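PDB 2F2B: aquaporin AqpM from Methanothermobacter marburgensis str. Marburg, which forms a membrane channel that lets water pass in either direction in response to osmotic changes and also admits some glycerol. Local coordinates for residues A[205-210]-A[220-225]; A[93-96]-A[102-105]. All blocks are in the same frame, centred on the assembly; numbering follows the deposited sequence.

Interaction 1 (A[205-210]-A[220-225]); sequences GPYLND and NYYSIY
In the aquaporin fold the second NPA motif (N199, P200, A201) stands at the N-terminal end of the short pore-forming helix 200-214, and the contact between Y207 on that helix and Y221, Y222 and Y225 joins it to the segment 220-225, which runs into the last membrane-spanning helix, 224-243. One long side chain does most of the bridging. The Y207 ring reaches from the helix to the backbone of the turn, where the amide N of Y222 lies at the ring edge, in its plane, 3.8 Å from Y207 CE2. On the same flank Y222 CB stands 3.9 Å from Y207 CE2. The Y222 ring, its CG anti to the backbone N (chi1 -164°), lies alongside at a slant: the centroids are 5.8 Å apart and the planes meet at 56°, a packing of ring CH groups without stacking. W219 meets both of these rings edge-to-face and so extends the cluster.

The hydroxyl end of Y207 touches both Y221, at CB, and Y225, at the CD2-CE2 side of its ring, and its side chain runs at roughly a right angle to each. Its polar need is met by a hydrogen bond from outside the two segments, to T135 O, while its contacts with Y221 and Y225 are with carbon. The hydroxyls of Y222 and Y225 have backbone partners of their own. Y222 OH bonds to P200 O, within the NPA motif itself, and Y225 OH to S194 O, so Y222 and Y225 bond to backbone carbonyls that follow and precede N199 in the chain, respectively. No hydrogen bond joins 205-210 to 220-225 directly; the contact is made by van der Waals packing, with Y207 OH 3.5 Å from Y221 CB and 3.3 Å from Y225 CE2.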
ATOM      1  N   GLY A 205      -7.591  25.740  -3.202  1.00 13.17           N
ATOM      2  CA  GLY A 205      -8.897  25.359  -2.682  1.00 14.06           C
ATOM      3  C   GLY A 205      -9.026  25.483  -1.175  1.00 14.35           C
ATOM      4  O   GLY A 205      -9.900  26.198  -0.675  1.00 15.15           O
ATOM      5  N   PRO A 206      -8.181  24.771  -0.417  1.00 13.83           N
ATOM      6  CA  PRO A 206      -8.219  24.824   1.047  1.00 14.21           C
ATOM      7  C   PRO A 206      -7.957  26.237   1.582  1.00 14.55           C
ATOM      8  O   PRO A 206      -8.580  26.662   2.553  1.00 14.71           O
ATOM      9  CB  PRO A 206      -7.130  23.833   1.447  1.00 15.30           C
ATOM     10  CG  PRO A 206      -7.224  22.801   0.359  1.00 14.91           C
ATOM     11  CD  PRO A 206      -7.326  23.662  -0.880  1.00 14.79           C
ATOM     12  N   TYR A 207      -7.032  26.959   0.954  1.00 14.50           N
ATOM     13  CA  TYR A 207      -6.723  28.326   1.382  1.00 14.67           C
ATOM     14  C   TYR A 207      -7.973  29.197   1.305  1.00 15.71           C
ATOM     15  O   TYR A 207      -8.290  29.926   2.247  1.00 16.44           O
ATOM     16  CB  TYR A 207      -5.631  28.934   0.495  1.00 15.02           C
ATOM     17  CG  TYR A 207      -4.210  28.690   0.965  1.00 14.50           C
ATOM     18  CD1 TYR A 207      -3.863  27.530   1.666  1.00 14.33           C
ATOM     19  CD2 TYR A 207      -3.202  29.611   0.679  1.00 13.68           C
ATOM     20  CE1 TYR A 207      -2.544  27.302   2.070  1.00 14.06           C
ATOM     21  CE2 TYR A 207      -1.890  29.393   1.073  1.00 15.05           C
ATOM     22  CZ  TYR A 207      -1.563  28.239   1.767  1.00 14.77           C
ATOM     23  OH  TYR A 207      -0.259  28.033   2.152  1.00 16.42           O
ATOM     24  N   LEU A 208      -8.675  29.120   0.180  1.00 15.60           N
ATOM     25  CA  LEU A 208      -9.887  29.911  -0.020  1.00 17.58           C
ATOM     26  C   LEU A 208     -10.958  29.581   1.016  1.00 17.96           C
ATOM     27  O   LEU A 208     -11.498  30.476   1.674  1.00 17.90           O
ATOM     28  CB  LEU A 208     -10.447  29.682  -1.427  1.00 18.59           C
ATOM     29  CG  LEU A 208     -11.718  30.461  -1.792  1.00 19.62           C
ATOM     30  CD1 LEU A 208     -11.451  31.955  -1.663  1.00 21.52           C
ATOM     31  CD2 LEU A 208     -12.157  30.118  -3.209  1.00 20.88           C
ATOM     32  N   ASN A 209     -11.260  28.298   1.174  1.00 16.46           N
ATOM     33  CA  ASN A 209     -12.275  27.894   2.131  1.00 16.21           C
ATOM     34  C   ASN A 209     -11.876  28.134   3.587  1.00 16.74           C
ATOM     35  O   ASN A 209     -12.733  28.448   4.418  1.00 17.55           O
ATOM     36  CB  ASN A 209     -12.665  26.433   1.895  1.00 16.55           C
ATOM     37  CG  ASN A 209     -13.470  26.252   0.615  1.00 15.87           C
ATOM     38  OD1 ASN A 209     -12.914  26.107  -0.477  1.00 18.06           O
ATOM     39  ND2 ASN A 209     -14.786  26.290   0.745  1.00 14.95           N
ATOM     40  N   ASP A 210     -10.589  27.999   3.904  1.00 16.50           N
ATOM     41  CA  ASP A 210     -10.133  28.248   5.269  1.00 18.13           C
ATOM     42  C   ASP A 210     -10.345  29.719   5.610  1.00 19.73           C
ATOM     43  O   ASP A 210     -10.699  30.066   6.738  1.00 19.71           O
ATOM     44  CB  ASP A 210      -8.645  27.917   5.433  1.00 17.67           C
ATOM     45  CG  ASP A 210      -8.400  26.453   5.738  1.00 19.26           C
ATOM     46  OD1 ASP A 210      -9.337  25.782   6.214  1.00 19.60           O
ATOM     47  OD2 ASP A 210      -7.264  25.980   5.520  1.00 19.10           O
ATOM     48  N   ASN A 220      -0.214  34.507   2.609  1.00 20.59           N
ATOM     49  CA  ASN A 220       1.161  34.986   2.658  1.00 21.73           C
ATOM     50  C   ASN A 220       2.151  33.872   2.307  1.00 21.06           C
ATOM     51  O   ASN A 220       3.313  34.137   1.996  1.00 20.64           O
ATOM     52  CB  ASN A 220       1.445  35.548   4.051  1.00 25.81           C
ATOM     53  CG  ASN A 220       0.622  34.866   5.129  1.00 30.38           C
ATOM     54  OD1 ASN A 220       0.898  33.731   5.518  1.00 34.46           O
ATOM     55  ND2 ASN A 220      -0.413  35.552   5.606  1.00 34.72           N
ATOM     56  N   TYR A 221       1.680  32.629   2.342  1.00 19.48           N
ATOM     57  CA  TYR A 221       2.521  31.474   2.026  1.00 19.59           C
ATOM     58  C   TYR A 221       2.250  30.931   0.626  1.00 18.52           C
ATOM     59  O   TYR A 221       3.009  30.099   0.118  1.00 17.70           O
ATOM     60  CB  TYR A 221       2.264  30.334   3.019  1.00 19.55           C
ATOM     61  CG  TYR A 221       2.589  30.636   4.461  1.00 23.03           C
ATOM     62  CD1 TYR A 221       3.902  30.876   4.869  1.00 24.63           C
ATOM     63  CD2 TYR A 221       1.585  30.645   5.430  1.00 24.79           C
ATOM     64  CE1 TYR A 221       4.208  31.114   6.210  1.00 26.30           C
ATOM     65  CE2 TYR A 221       1.880  30.881   6.771  1.00 27.52           C
ATOM     66  CZ  TYR A 221       3.192  31.113   7.153  1.00 27.66           C
ATOM     67  OH  TYR A 221       3.485  31.332   8.481  1.00 31.17           O
ATOM     68  N   TYR A 222       1.175  31.397  -0.001  1.00 18.27           N
ATOM     69  CA  TYR A 222       0.797  30.893  -1.314  1.00 16.83           C
ATOM     70  C   TYR A 222       1.882  30.904  -2.392  1.00 16.70           C
ATOM     71  O   TYR A 222       1.929  29.989  -3.215  1.00 15.98           O
ATOM     72  CB  TYR A 222      -0.464  31.611  -1.823  1.00 16.03           C
ATOM     73  CG  TYR A 222      -1.132  30.889  -2.977  1.00 16.33           C
ATOM     74  CD1 TYR A 222      -1.472  29.538  -2.872  1.00 16.12           C
ATOM     75  CD2 TYR A 222      -1.389  31.540  -4.187  1.00 16.73           C
ATOM     76  CE1 TYR A 222      -2.042  28.850  -3.944  1.00 14.70           C
ATOM     77  CE2 TYR A 222      -1.962  30.861  -5.264  1.00 16.67           C
ATOM     78  CZ  TYR A 222      -2.282  29.515  -5.135  1.00 16.01           C
ATOM     79  OH  TYR A 222      -2.823  28.830  -6.198  1.00 16.87           O
ATOM     80  N   SER A 223       2.754  31.912  -2.402  1.00 16.49           N
ATOM     81  CA  SER A 223       3.808  31.967  -3.416  1.00 16.18           C
ATOM     82  C   SER A 223       4.693  30.716  -3.382  1.00 15.24           C
ATOM     83  O   SER A 223       5.226  30.293  -4.407  1.00 16.12           O
ATOM     84  CB  SER A 223       4.668  33.229  -3.240  1.00 17.00           C
ATOM     85  OG  SER A 223       5.251  33.284  -1.953  1.00 19.48           O
ATOM     86  N   ILE A 224       4.846  30.126  -2.201  1.00 14.63           N
ATOM     87  CA  ILE A 224       5.650  28.914  -2.052  1.00 15.14           C
ATOM     88  C   ILE A 224       5.070  27.804  -2.923  1.00 15.76           C
ATOM     89  O   ILE A 224       5.794  27.092  -3.622  1.00 14.79           O
ATOM     90  CB  ILE A 224       5.629  28.407  -0.591  1.00 16.00           C
ATOM     91  CG1 ILE A 224       6.396  29.372   0.311  1.00 16.25           C
ATOM     92  CG2 ILE A 224       6.205  26.990  -0.511  1.00 16.53           C
ATOM     93  CD1 ILE A 224       6.247  29.062   1.784  1.00 16.32           C
ATOM     94  N   TYR A 225       3.748  27.682  -2.872  1.00 14.94           N
ATOM     95  CA  TYR A 225       3.017  26.642  -3.585  1.00 14.03           C
ATOM     96  C   TYR A 225       2.668  26.945  -5.034  1.00 14.84           C
ATOM     97  O   TYR A 225       1.981  26.165  -5.697  1.00 13.45           O
ATOM     98  CB  TYR A 225       1.778  26.296  -2.761  1.00 13.47           C
ATOM     99  CG  TYR A 225       2.173  25.930  -1.350  1.00 12.77           C
ATOM    100  CD1 TYR A 225       2.821  24.722  -1.083  1.00 11.92           C
ATOM    101  CD2 TYR A 225       2.006  26.836  -0.295  1.00 12.97           C
ATOM    102  CE1 TYR A 225       3.299  24.426   0.190  1.00 12.48           C
ATOM    103  CE2 TYR A 225       2.484  26.548   0.984  1.00 13.01           C
ATOM    104  CZ  TYR A 225       3.131  25.341   1.218  1.00 12.59           C
ATOM    105  OH  TYR A 225       3.626  25.052   2.465  1.00 12.99           O
TER

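Interaction 2 (A[93-96]-A[102-105]); sequences KKFP and PYII
Aromatic packing accounts for the whole contact, which rests on F95 and Y103. The tip of the phenylalanine enters over one face of the tyrosine ring: F95 CZ sits 3.4 Å above the Y103 plane, over its centre, and comes within 3.5 Å of Y103 CE1. F95 CE1 follows at 3.8 Å from that same Y103 CE1, so the phenylalanine leans toward the CD1-CE1 side of the tyrosine ring. The centroids are 4.7 Å apart and the planes are inclined at 49°, an oblique pairing that is neither a parallel stack nor a T-shape. The F95 side chain swings its CG to the side opposite the backbone N (chi1 -169°), which carries the ring from the loop toward helix 100-122.

This is the cytoplasmic side of the aquaporin fold, just after the first NPA helix, 83-91. That helix ends in a Schellman motif with K93, at positive phi, as its C-prime residue, and the chain then turns through 93-96 into the next membrane-spanning helix. F95 also touches T86 and L89 of the helix it has just left, while H80, close before the NPA motif, meets both rings edge-to-face.

No hydrogen bond crosses the contact; the polar end of Y103 is held from outside it. Y103 OH is hydrogen-bonded to S77 O and to R7 NH1 of helix 4-33, which fixes the far end of the ring whose face receives F95 CZ.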
ATOM      1  N   LYS A  93       6.541  21.729 -25.082  1.00 22.45           N
ATOM      2  CA  LYS A  93       5.664  21.601 -26.245  1.00 23.63           C
ATOM      3  C   LYS A  93       4.832  20.324 -26.285  1.00 24.11           C
ATOM      4  O   LYS A  93       4.645  19.727 -27.348  1.00 23.88           O
ATOM      5  CB  LYS A  93       6.498  21.710 -27.527  1.00 26.12           C
ATOM      6  CG  LYS A  93       7.436  22.907 -27.537  1.00 28.81           C
ATOM      7  CD  LYS A  93       6.689  24.205 -27.261  1.00 33.68           C
ATOM      8  CE  LYS A  93       7.646  25.378 -27.103  1.00 35.64           C
ATOM      9  NZ  LYS A  93       6.926  26.633 -26.738  1.00 38.83           N
ATOM     10  N   LYS A  94       4.324  19.908 -25.130  1.00 22.53           N
ATOM     11  CA  LYS A  94       3.505  18.706 -25.054  1.00 22.85           C
ATOM     12  C   LYS A  94       2.049  19.056 -24.756  1.00 21.81           C
ATOM     13  O   LYS A  94       1.211  18.174 -24.587  1.00 23.25           O
ATOM     14  CB  LYS A  94       4.050  17.764 -23.978  1.00 23.41           C
ATOM     15  CG  LYS A  94       5.441  17.225 -24.278  1.00 24.22           C
ATOM     16  CD  LYS A  94       5.434  16.338 -25.510  1.00 26.71           C
ATOM     17  CE  LYS A  94       6.821  15.788 -25.806  1.00 27.79           C
ATOM     18  NZ  LYS A  94       6.797  14.905 -27.003  1.00 28.94           N
ATOM     19  N   PHE A  95       1.762  20.352 -24.686  1.00 21.21           N
ATOM     20  CA  PHE A  95       0.409  20.843 -24.433  1.00 20.27           C
ATOM     21  C   PHE A  95       0.337  22.255 -25.005  1.00 20.51           C
ATOM     22  O   PHE A  95       1.220  23.076 -24.756  1.00 19.94           O
ATOM     23  CB  PHE A  95       0.105  20.871 -22.930  1.00 18.78           C
ATOM     24  CG  PHE A  95      -1.350  21.102 -22.609  1.00 16.75           C
ATOM     25  CD1 PHE A  95      -2.307  20.144 -22.925  1.00 17.39           C
ATOM     26  CD2 PHE A  95      -1.760  22.279 -21.998  1.00 17.19           C
ATOM     27  CE1 PHE A  95      -3.658  20.357 -22.633  1.00 16.48           C
ATOM     28  CE2 PHE A  95      -3.108  22.501 -21.703  1.00 16.79           C
ATOM     29  CZ  PHE A  95      -4.056  21.537 -22.022  1.00 15.97           C
ATOM     30  N   PRO A  96      -0.718  22.555 -25.780  1.00 21.22           N
ATOM     31  CA  PRO A  96      -0.878  23.881 -26.387  1.00 21.86           C
ATOM     32  C   PRO A  96      -1.046  25.039 -25.411  1.00 20.86           C
ATOM     33  O   PRO A  96      -1.832  24.967 -24.466  1.00 20.14           O
ATOM     34  CB  PRO A  96      -2.092  23.698 -27.300  1.00 22.24           C
ATOM     35  CG  PRO A  96      -2.899  22.665 -26.587  1.00 23.30           C
ATOM     36  CD  PRO A  96      -1.849  21.676 -26.128  1.00 21.56           C
ATOM     37  N   PRO A 102      -7.297  27.933 -19.727  1.00 17.75           N
ATOM     38  CA  PRO A 102      -8.585  27.256 -19.543  1.00 17.79           C
ATOM     39  C   PRO A 102      -8.462  26.092 -18.552  1.00 17.11           C
ATOM     40  O   PRO A 102      -9.299  25.934 -17.663  1.00 15.45           O
ATOM     41  CB  PRO A 102      -8.924  26.781 -20.951  1.00 19.07           C
ATOM     42  CG  PRO A 102      -8.372  27.886 -21.800  1.00 19.99           C
ATOM     43  CD  PRO A 102      -7.023  28.155 -21.160  1.00 19.00           C
ATOM     44  N   TYR A 103      -7.417  25.284 -18.706  1.00 15.42           N
ATOM     45  CA  TYR A 103      -7.208  24.153 -17.801  1.00 14.63           C
ATOM     46  C   TYR A 103      -6.953  24.610 -16.368  1.00 14.14           C
ATOM     47  O   TYR A 103      -7.532  24.065 -15.428  1.00 13.26           O
ATOM     48  CB  TYR A 103      -6.029  23.290 -18.261  1.00 14.31           C
ATOM     49  CG  TYR A 103      -6.409  22.098 -19.109  1.00 15.11           C
ATOM     50  CD1 TYR A 103      -5.733  20.886 -18.973  1.00 14.59           C
ATOM     51  CD2 TYR A 103      -7.423  22.183 -20.066  1.00 14.92           C
ATOM     52  CE1 TYR A 103      -6.050  19.788 -19.766  1.00 14.76           C
ATOM     53  CE2 TYR A 103      -7.749  21.091 -20.865  1.00 14.95           C
ATOM     54  CZ  TYR A 103      -7.058  19.897 -20.711  1.00 14.66           C
ATOM     55  OH  TYR A 103      -7.360  18.819 -21.506  1.00 15.74           O
ATOM     56  N   ILE A 104      -6.090  25.609 -16.195  1.00 13.55           N
ATOM     57  CA  ILE A 104      -5.777  26.093 -14.854  1.00 14.33           C
ATOM     58  C   ILE A 104      -7.005  26.656 -14.146  1.00 15.51           C
ATOM     59  O   ILE A 104      -7.203  26.420 -12.953  1.00 13.89           O
ATOM     60  CB  ILE A 104      -4.643  27.152 -14.890  1.00 14.44           C
ATOM     61  CG1 ILE A 104      -3.343  26.488 -15.359  1.00 14.84           C
ATOM     62  CG2 ILE A 104      -4.453  27.776 -13.507  1.00 13.39           C
ATOM     63  CD1 ILE A 104      -2.133  27.411 -15.368  1.00 16.51           C
ATOM     64  N   ILE A 105      -7.839  27.397 -14.871  1.00 15.27           N
ATOM     65  CA  ILE A 105      -9.041  27.949 -14.256  1.00 15.45           C
ATOM     66  C   ILE A 105      -9.950  26.813 -13.792  1.00 13.85           C
ATOM     67  O   ILE A 105     -10.488  26.850 -12.686  1.00 14.67           O
ATOM     68  CB  ILE A 105      -9.812  28.864 -15.237  1.00 17.18           C
ATOM     69  CG1 ILE A 105      -9.006  30.144 -15.477  1.00 20.18           C
ATOM     70  CG2 ILE A 105     -11.193  29.199 -14.675  1.00 18.54           C
ATOM     71  CD1 ILE A 105      -9.648  31.107 -16.462  1.00 22.30           C
TER

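In the fold
Interactions 1 and 2 show the chain packing back on itself around each of the two half-membrane NPA helices of an aquaporin. Interaction 2 comes first in sequence and closes before interaction 1 opens: it joins the loop after helix 83-91 to helix 100-122, on the cytoplasmic side, whereas interaction 1 joins helix 200-214 to the segment leading into helix 224-243, toward the extracellular side. Their centres are 22 Å apart, and their nearest atoms, about 8 Å apart, do not touch. Helix 100-122 links the two regions, since L208 and N209 pack on it farther along. Both contacts lie within a single subunit of the tetramer, around its own pore loops.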